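PDB 1T71: putative phosphatase/phosphodiesterase MPN_349 from Mycoplasma pneumoniae M129, which probably hydrolyses phosphodiester bonds, such as those of 2',3'-cyclic nucleotides, at a site that holds two iron ions. Local coordinates for residues A[177-182]-A[198-203]; A[216-221]-A[233-238]; A[240-245]-A[262-267]. All coordinates share one frame; numbering follows the deposited sequence.

Contact 1 (A[177-182]-A[198-203]); sequences TTIFGT and SAYITD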
loop_
_atom_site.group_PDB
_atom_site.type_symbol
_atom_site.label_atom_id
_atom_site.label_comp_id
_atom_site.label_asym_id
_atom_site.label_seq_id
_atom_site.Cartn_x
_atom_site.Cartn_y
_atom_site.Cartn_z
ATOM N N THR A 177 -3.742 10.684 11.552
ATOM C CA THR A 177 -3.316 9.590 12.416
ATOM C C THR A 177 -2.063 8.907 11.872
ATOM O O THR A 177 -1.091 8.723 12.599
ATOM C CB THR A 177 -4.425 8.530 12.569
ATOM O OG1 THR A 177 -5.650 9.169 12.950
ATOM C CG2 THR A 177 -4.041 7.509 13.633
ATOM N N THR A 178 -2.086 8.519 10.598
ATOM C CA THR A 178 -0.919 7.868 10.006
ATOM C C THR A 178 -0.619 8.356 8.597
ATOM O O THR A 178 -1.516 8.723 7.838
ATOM C CB THR A 178 -1.067 6.321 9.940
ATOM O OG1 THR A 178 -1.983 5.967 8.899
ATOM C CG2 THR A 178 -1.587 5.772 11.254
ATOM N N ILE A 179 0.667 8.358 8.273
ATOM C CA ILE A 179 1.163 8.748 6.966
ATOM C C ILE A 179 2.062 7.588 6.544
ATOM O O ILE A 179 3.226 7.526 6.950
ATOM C CB ILE A 179 2.031 10.019 7.045
ATOM C CG1 ILE A 179 1.212 11.203 7.568
ATOM C CG2 ILE A 179 2.623 10.327 5.682
ATOM C CD1 ILE A 179 0.160 11.694 6.605
ATOM N N PHE A 180 1.524 6.656 5.760
ATOM C CA PHE A 180 2.312 5.510 5.304
ATOM C C PHE A 180 2.627 5.621 3.820
ATOM O O PHE A 180 1.716 5.710 2.992
ATOM C CB PHE A 180 1.571 4.187 5.544
ATOM C CG PHE A 180 1.351 3.845 6.996
ATOM C CD1 PHE A 180 2.235 4.284 7.981
ATOM C CD2 PHE A 180 0.286 3.027 7.371
ATOM C CE1 PHE A 180 2.063 3.911 9.316
ATOM C CE2 PHE A 180 0.105 2.647 8.705
ATOM C CZ PHE A 180 0.994 3.090 9.676
ATOM N N GLY A 181 3.912 5.624 3.484
ATOM C CA GLY A 181 4.302 5.697 2.089
ATOM C C GLY A 181 4.339 4.312 1.453
ATOM O O GLY A 181 4.630 3.319 2.122
ATOM N N THR A 182 4.024 4.245 0.164
ATOM C CA THR A 182 4.038 2.993 -0.597
ATOM C C THR A 182 4.511 3.310 -2.014
ATOM O O THR A 182 4.691 4.482 -2.352
ATOM C CB THR A 182 2.623 2.346 -0.684
ATOM O OG1 THR A 182 1.669 3.315 -1.150
ATOM C CG2 THR A 182 2.187 1.820 0.677
ATOM N N SER A 198 1.650 10.903 15.583
ATOM C CA SER A 198 1.172 10.152 14.429
ATOM C C SER A 198 2.127 9.001 14.170
ATOM O O SER A 198 3.138 8.847 14.854
ATOM C CB SER A 198 1.126 11.035 13.185
ATOM O OG SER A 198 0.205 12.090 13.349
ATOM N N ALA A 199 1.792 8.180 13.185
ATOM C CA ALA A 199 2.660 7.080 12.805
ATOM C C ALA A 199 3.159 7.434 11.406
ATOM O O ALA A 199 2.386 7.906 10.569
ATOM C CB ALA A 199 1.885 5.774 12.780
ATOM N N TYR A 200 4.450 7.238 11.160
ATOM C CA TYR A 200 5.030 7.536 9.849
ATOM C C TYR A 200 6.062 6.505 9.424
ATOM O O TYR A 200 6.739 5.910 10.262
ATOM C CB TYR A 200 5.730 8.900 9.848
ATOM C CG TYR A 200 6.495 9.167 8.558
ATOM C CD1 TYR A 200 5.822 9.497 7.381
ATOM C CD2 TYR A 200 7.885 9.041 8.502
ATOM C CE1 TYR A 200 6.505 9.693 6.187
ATOM C CE2 TYR A 200 8.586 9.235 7.301
ATOM C CZ TYR A 200 7.885 9.559 6.146
ATOM O OH TYR A 200 8.548 9.732 4.946
ATOM N N ILE A 201 6.176 6.310 8.114
ATOM C CA ILE A 201 7.165 5.415 7.529
ATOM C C ILE A 201 7.280 5.810 6.056
ATOM O O ILE A 201 6.272 5.960 5.360
ATOM C CB ILE A 201 6.780 3.912 7.685
ATOM C CG1 ILE A 201 7.955 3.039 7.240
ATOM C CG2 ILE A 201 5.534 3.589 6.885
ATOM C CD1 ILE A 201 7.730 1.540 7.432
ATOM N N THR A 202 8.510 6.006 5.588
ATOM C CA THR A 202 8.733 6.415 4.207
ATOM C C THR A 202 8.135 5.421 3.219
ATOM O O THR A 202 7.525 5.825 2.232
ATOM C CB THR A 202 10.236 6.624 3.928
ATOM O OG1 THR A 202 10.707 7.710 4.736
ATOM C CG2 THR A 202 10.472 6.974 2.458
ATOM N N ASP A 203 8.312 4.128 3.483
ATOM C CA ASP A 203 7.733 3.095 2.626
ATOM C C ASP A 203 7.490 1.792 3.391
ATOM O O ASP A 203 8.398 1.241 4.017
ATOM C CB ASP A 203 8.617 2.822 1.397
ATOM C CG ASP A 203 7.824 2.227 0.238
ATOM O OD1 ASP A 203 7.197 1.152 0.425
ATOM O OD2 ASP A 203 7.813 2.838 -0.858
#

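Contact 2 (A[216-221]-A[233-238]); sequences GANPEQ and HFEVSK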
loop_
_atom_site.group_PDB
_atom_site.type_symbol
_atom_site.label_atom_id
_atom_site.label_comp_id
_atom_site.label_asym_id
_atom_site.label_seq_id
_atom_site.Cartn_x
_atom_site.Cartn_y
_atom_site.Cartn_z
ATOM N N GLY A 216 9.910 -7.323 -7.466
ATOM C CA GLY A 216 8.784 -8.158 -7.856
ATOM C C GLY A 216 8.866 -8.756 -9.256
ATOM O O GLY A 216 8.190 -9.745 -9.559
ATOM N N ALA A 217 9.696 -8.167 -10.112
ATOM C CA ALA A 217 9.841 -8.641 -11.487
ATOM C C ALA A 217 11.031 -9.581 -11.693
ATOM O O ALA A 217 11.987 -9.577 -10.915
ATOM C CB ALA A 217 9.960 -7.444 -12.438
ATOM N N ASN A 218 10.958 -10.388 -12.746
ATOM C CA ASN A 218 12.031 -11.308 -13.079
ATOM C C ASN A 218 13.266 -10.464 -13.371
ATOM O O ASN A 218 13.191 -9.482 -14.109
ATOM C CB ASN A 218 11.654 -12.130 -14.311
ATOM C CG ASN A 218 12.835 -12.871 -14.899
ATOM O OD1 ASN A 218 13.517 -13.633 -14.213
ATOM N ND2 ASN A 218 13.084 -12.651 -16.183
ATOM N N PRO A 219 14.418 -10.833 -12.791
ATOM C CA PRO A 219 15.666 -10.088 -12.997
ATOM C C PRO A 219 16.163 -9.968 -14.437
ATOM O O PRO A 219 16.735 -8.944 -14.812
ATOM C CB PRO A 219 16.663 -10.832 -12.109
ATOM C CG PRO A 219 15.792 -11.342 -10.989
ATOM C CD PRO A 219 14.591 -11.861 -11.748
ATOM N N GLU A 220 15.941 -10.997 -15.251
ATOM C CA GLU A 220 16.421 -10.964 -16.627
ATOM C C GLU A 220 16.059 -9.714 -17.425
ATOM O O GLU A 220 16.949 -9.026 -17.929
ATOM C CB GLU A 220 15.967 -12.201 -17.406
ATOM C CG GLU A 220 16.592 -12.242 -18.801
ATOM C CD GLU A 220 16.243 -13.487 -19.590
ATOM O OE1 GLU A 220 15.048 -13.684 -19.901
ATOM O OE2 GLU A 220 17.168 -14.270 -19.902
ATOM N N GLN A 221 14.770 -9.420 -17.554
ATOM C CA GLN A 221 14.348 -8.245 -18.315
ATOM C C GLN A 221 14.891 -6.974 -17.679
ATOM O O GLN A 221 15.271 -6.037 -18.374
ATOM C CB GLN A 221 12.820 -8.153 -18.383
ATOM C CG GLN A 221 12.133 -9.284 -19.135
ATOM C CD GLN A 221 12.429 -10.654 -18.553
ATOM O OE1 GLN A 221 13.458 -11.257 -18.851
ATOM N NE2 GLN A 221 11.529 -11.146 -17.713
ATOM N N HIS A 233 9.212 -6.925 -22.523
ATOM C CA HIS A 233 8.132 -7.100 -21.549
ATOM C C HIS A 233 8.590 -7.516 -20.151
ATOM O O HIS A 233 9.474 -8.361 -20.007
ATOM C CB HIS A 233 7.177 -8.172 -22.063
ATOM C CG HIS A 233 7.809 -9.527 -22.167
ATOM N ND1 HIS A 233 8.897 -9.780 -22.978
ATOM C CD2 HIS A 233 7.540 -10.689 -21.525
ATOM C CE1 HIS A 233 9.270 -11.040 -22.830
ATOM N NE2 HIS A 233 8.464 -11.613 -21.954
ATOM N N PHE A 234 7.979 -6.940 -19.119
ATOM C CA PHE A 234 8.331 -7.309 -17.752
ATOM C C PHE A 234 7.578 -8.609 -17.465
ATOM O O PHE A 234 6.555 -8.891 -18.090
ATOM C CB PHE A 234 7.890 -6.235 -16.750
ATOM C CG PHE A 234 6.557 -6.516 -16.106
ATOM C CD1 PHE A 234 5.373 -6.374 -16.824
ATOM C CD2 PHE A 234 6.490 -6.950 -14.784
ATOM C CE1 PHE A 234 4.141 -6.660 -16.233
ATOM C CE2 PHE A 234 5.266 -7.239 -14.185
ATOM C CZ PHE A 234 4.089 -7.094 -14.910
ATOM N N GLU A 235 8.071 -9.389 -16.512
ATOM C CA GLU A 235 7.432 -10.651 -16.168
ATOM C C GLU A 235 7.370 -10.784 -14.650
ATOM O O GLU A 235 8.316 -10.412 -13.959
ATOM C CB GLU A 235 8.244 -11.798 -16.764
ATOM C CG GLU A 235 7.539 -13.134 -16.802
ATOM C CD GLU A 235 8.385 -14.201 -17.483
ATOM O OE1 GLU A 235 9.348 -14.697 -16.855
ATOM O OE2 GLU A 235 8.094 -14.533 -18.654
ATOM N N VAL A 236 6.255 -11.292 -14.133
ATOM C CA VAL A 236 6.107 -11.476 -12.693
ATOM C C VAL A 236 7.051 -12.583 -12.212
ATOM O O VAL A 236 7.132 -13.647 -12.826
ATOM C CB VAL A 236 4.658 -11.869 -12.313
ATOM C CG1 VAL A 236 4.582 -12.188 -10.826
ATOM C CG2 VAL A 236 3.693 -10.743 -12.661
ATOM N N SER A 237 7.761 -12.330 -11.114
ATOM C CA SER A 237 8.691 -13.317 -10.562
ATOM C C SER A 237 7.978 -14.363 -9.707
ATOM O O SER A 237 6.993 -14.056 -9.033
ATOM C CB SER A 237 9.759 -12.622 -9.714
ATOM O OG SER A 237 10.467 -13.555 -8.918
ATOM N N LYS A 238 8.482 -15.594 -9.740
ATOM C CA LYS A 238 7.912 -16.687 -8.958
ATOM C C LYS A 238 8.950 -17.103 -7.925
ATOM O O LYS A 238 8.826 -18.149 -7.287
ATOM C CB LYS A 238 7.602 -17.888 -9.855
ATOM C CG LYS A 238 6.636 -17.606 -10.992
ATOM C CD LYS A 238 6.672 -18.730 -12.026
ATOM C CE LYS A 238 5.910 -18.350 -13.288
ATOM N NZ LYS A 238 6.198 -19.282 -14.417
HETATM O O HOH W 1 10.871 -8.697 -15.853
#

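Contact 3 (A[240-245]-A[262-267]); sequences GAQLNG and AIRIVE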
loop_
_atom_site.group_PDB
_atom_site.type_symbol
_atom_site.label_atom_id
_atom_site.label_comp_id
_atom_site.label_asym_id
_atom_site.label_seq_id
_atom_site.Cartn_x
_atom_site.Cartn_y
_atom_site.Cartn_z
ATOM N N GLY A 240 10.536 -17.115 -4.536
ATOM C CA GLY A 240 10.298 -16.848 -3.127
ATOM C C GLY A 240 9.207 -15.843 -2.814
ATOM O O GLY A 240 8.336 -15.587 -3.642
ATOM N N ALA A 241 9.251 -15.263 -1.617
ATOM C CA ALA A 241 8.231 -14.298 -1.224
ATOM C C ALA A 241 8.593 -13.483 0.003
ATOM O O ALA A 241 9.424 -13.884 0.819
ATOM C CB ALA A 241 6.910 -15.016 -0.979
ATOM N N GLN A 242 7.947 -12.331 0.131
ATOM C CA GLN A 242 8.169 -11.462 1.273
ATOM C C GLN A 242 6.877 -10.759 1.639
ATOM O O GLN A 242 6.042 -10.463 0.776
ATOM C CB GLN A 242 9.265 -10.426 0.972
ATOM C CG GLN A 242 8.960 -9.488 -0.193
ATOM C CD GLN A 242 10.089 -8.513 -0.471
ATOM O OE1 GLN A 242 10.449 -7.701 0.383
ATOM N NE2 GLN A 242 10.658 -8.590 -1.667
ATOM N N LEU A 243 6.718 -10.513 2.930
ATOM C CA LEU A 243 5.551 -9.836 3.466
ATOM C C LEU A 243 6.085 -8.668 4.282
ATOM O O LEU A 243 6.936 -8.854 5.150
ATOM C CB LEU A 243 4.764 -10.795 4.365
ATOM C CG LEU A 243 3.554 -10.315 5.178
ATOM C CD1 LEU A 243 3.961 -9.263 6.188
ATOM C CD2 LEU A 243 2.508 -9.776 4.250
ATOM N N ASN A 244 5.585 -7.469 4.000
ATOM C CA ASN A 244 6.016 -6.276 4.712
ATOM C C ASN A 244 4.816 -5.435 5.115
ATOM O O ASN A 244 3.910 -5.189 4.316
ATOM C CB ASN A 244 6.953 -5.459 3.828
ATOM C CG ASN A 244 8.275 -6.157 3.589
ATOM O OD1 ASN A 244 9.175 -6.100 4.426
ATOM N ND2 ASN A 244 8.394 -6.837 2.452
ATOM N N GLY A 245 4.803 -4.996 6.366
ATOM C CA GLY A 245 3.688 -4.201 6.828
ATOM C C GLY A 245 3.984 -3.446 8.100
ATOM O O GLY A 245 5.119 -3.419 8.588
ATOM N N ALA A 262 7.207 -2.789 12.938
ATOM C CA ALA A 262 7.323 -3.214 11.551
ATOM C C ALA A 262 7.092 -4.723 11.461
ATOM O O ALA A 262 7.580 -5.482 12.297
ATOM C CB ALA A 262 8.707 -2.870 11.012
ATOM N N ILE A 263 6.346 -5.151 10.448
ATOM C CA ILE A 263 6.072 -6.569 10.252
ATOM C C ILE A 263 6.819 -7.049 9.014
ATOM O O ILE A 263 6.645 -6.489 7.932
ATOM C CB ILE A 263 4.574 -6.827 10.024
ATOM C CG1 ILE A 263 3.766 -6.312 11.215
ATOM C CG2 ILE A 263 4.339 -8.317 9.788
ATOM C CD1 ILE A 263 2.261 -6.343 10.989
ATOM N N ARG A 264 7.648 -8.078 9.170
ATOM C CA ARG A 264 8.397 -8.619 8.040
ATOM C C ARG A 264 8.587 -10.136 8.057
ATOM O O ARG A 264 8.943 -10.731 9.077
ATOM C CB ARG A 264 9.769 -7.936 7.907
ATOM C CG ARG A 264 10.812 -8.809 7.208
ATOM C CD ARG A 264 12.030 -8.031 6.729
ATOM N NE ARG A 264 11.721 -7.383 5.467
ATOM C CZ ARG A 264 12.467 -7.462 4.373
ATOM N NH1 ARG A 264 13.593 -8.160 4.369
ATOM N NH2 ARG A 264 12.063 -6.857 3.269
ATOM N N ILE A 265 8.334 -10.746 6.907
ATOM C CA ILE A 265 8.480 -12.183 6.739
ATOM C C ILE A 265 9.171 -12.408 5.398
ATOM O O ILE A 265 8.772 -11.841 4.382
ATOM C CB ILE A 265 7.108 -12.891 6.748
ATOM C CG1 ILE A 265 6.428 -12.669 8.100
ATOM C CG2 ILE A 265 7.279 -14.382 6.495
ATOM C CD1 ILE A 265 5.047 -13.250 8.204
ATOM N N VAL A 266 10.221 -13.219 5.407
ATOM C CA VAL A 266 10.963 -13.497 4.194
ATOM C C VAL A 266 11.125 -14.994 3.962
ATOM O O VAL A 266 11.527 -15.739 4.862
ATOM C CB VAL A 266 12.363 -12.849 4.241
ATOM C CG1 VAL A 266 13.128 -13.183 2.968
ATOM C CG2 VAL A 266 12.228 -11.334 4.405
ATOM N N GLU A 267 10.806 -15.423 2.744
ATOM C CA GLU A 267 10.912 -16.824 2.357
ATOM C C GLU A 267 11.846 -16.907 1.157
ATOM O O GLU A 267 11.526 -16.401 0.078
ATOM C CB GLU A 267 9.536 -17.383 1.972
ATOM C CG GLU A 267 8.458 -17.267 3.044
ATOM C CD GLU A 267 8.689 -18.188 4.235
ATOM O OE1 GLU A 267 7.788 -18.273 5.105
ATOM O OE2 GLU A 267 9.767 -18.825 4.306
HETATM O O HOH W 2 12.983 -6.868 0.962
#

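Contact 1 (A[177-182]-A[198-203])
Ala199 sets its methyl CB 3.8 Å from Thr178 CG2, while Phe180 brings ring atom CE1 to the same methyl, 3.9 Å away. A side chain this small suits a spot flanked by a branched residue and an aromatic ring. The Ala199 backbone works as well: its N donates to Thr177 O, and its O takes a straight bond (165°) from Ile179 N. These bonds join two parallel strands, 178-182 and 199-201, neighbours in one mixed sheet of the two-sheet sandwich known from calcineurin-like metallophosphatases. Ile179 lies on the other face, under helix 162-172. Its chi1 of -62° puts CG2, the branch that touches, beside the carbonyl carbon, from where it meets Tyr200 CD1 at 3.7 Å; CB lies at the tyrosine ring's edge, in plane. The Ile201 N to Ile179 O bond is weak at 3.4 Å. Gly181 suits the point where segment 198-203 leaves strand 199-201: having no side chain, it lets Thr202 O come within 3.2 Å of Gly181 CA as a CA-H...O contact, while Gly181 N donates to Ile201 O. Next along, Thr182 bonds through OG1 to Asp156 and lies beside the iron ligands Asp12 and His158.

Contact 2 (A[216-221]-A[233-238])
The Phe234 ring turns an edge to Ala217, whose methyl CB lies near the ring plane, 4.2 Å from CD2; the phenylalanine side chain also touches Tyr14, from a loop outside the contact. Two further flat groups, the Gln221 amide and the Glu235 carboxylate, are turned 71° from each other, well away from stacking. The backbones meet in a single isolated beta bridge, Ala217 with Val236, just ahead of helix 219-226. Two hydrogen bonds make the bridge: Ser237 N donates to Gly216 O, and Asn218 N to Glu235 O at 2.9 Å with an angle of 163° at the hydrogen. Gly216 suits its end of the bridge because its positive phi comes easily to a residue without CB; it lies close to the iron ligand His185. Asn218 occupies the N-cap position, a common place for asparagine, and Pro219 follows as the first helical residue, where the missing N-H costs no helical bond. A water extends the link beyond the bridge, donating to Asn218 O and accepting from Glu235 N, each at 3.0 Å. Gln221 points its CB toward segment 233-238, and its aliphatic part runs beside His233 O, although the poor order of His233 leaves that approach doubtful. In Ser237 a chi1 of 166° carries OG beside the carbonyl carbon, where it accepts from Cys239 N. Small Ser237 also fits closely against the opposite backbone, its CB 3.8 Å from Ala217 C and 3.3 Å from Gly216 O.

Contact 3 (A[240-245]-A[262-267])
Leu243 packs its CB against Ile265 CB at 3.9 Å and extends CD1 to Ile263 CG2 at 3.7 Å, a tight apolar cluster on one face of an antiparallel beta hairpin. Gly245 has no side chain here, and its backbone alone meets Ile263, Gly245 O lying 3.7 Å from Ile263 CB. Backbone bonds lock the register at three hydrogen-bonded pairs, Ala241 with Glu267, Leu243 with Ile265 and Gly245 with Ile263; the rim at Glu267 is exposed. The reverse face is mainly polar and looser, with Arg264 and Val266 exposed. There Arg264 grips Asn244 OD1 side-on with two nitrogens, NE at 3.0 Å and NH2 at 3.2 Å, the oxygen lying in the guanidinium plane. A bend at chi3 (-81°) turns the arginine chain across toward Asn244 on the adjacent strand, so that the two lie side by side. Asn244 suits the place because ND2 also donates, to Met206 O and weakly to Gln242 OE1; a water links that oxygen with Arg264 NH2. Gln242 NE2 bonds to Pro209 O. Strand 259-267 is an edge strand of its sheet within this chain, with strand 241-249 between it and strand 6-10; Leu243 lies against helix 15-23, and Ile263 reaches helix 26-33.

The three contacts follow one another along the chain, each closing before the next opens. Contacts 1 and 3 join strands in the two different six-stranded sheets; their centres are 18 Å apart and their nearest atoms about 6 Å. Just past contact 3 on strand 241-249, Val246 touches Phe180 and Ile201, and Phe248 packs edge-to-face with the Phe180 ring, so the two sheets face each other there. Contact 2 lies outside both six-stranded sheets, 28 Å from contact 1 and 19 Å from contact 3 between centres, and fastens loop to helix start. Contacts 1 and 2 lie on opposite sides of the chain's centre, yet each comes near the iron site, through Thr182 and Gly216 respectively.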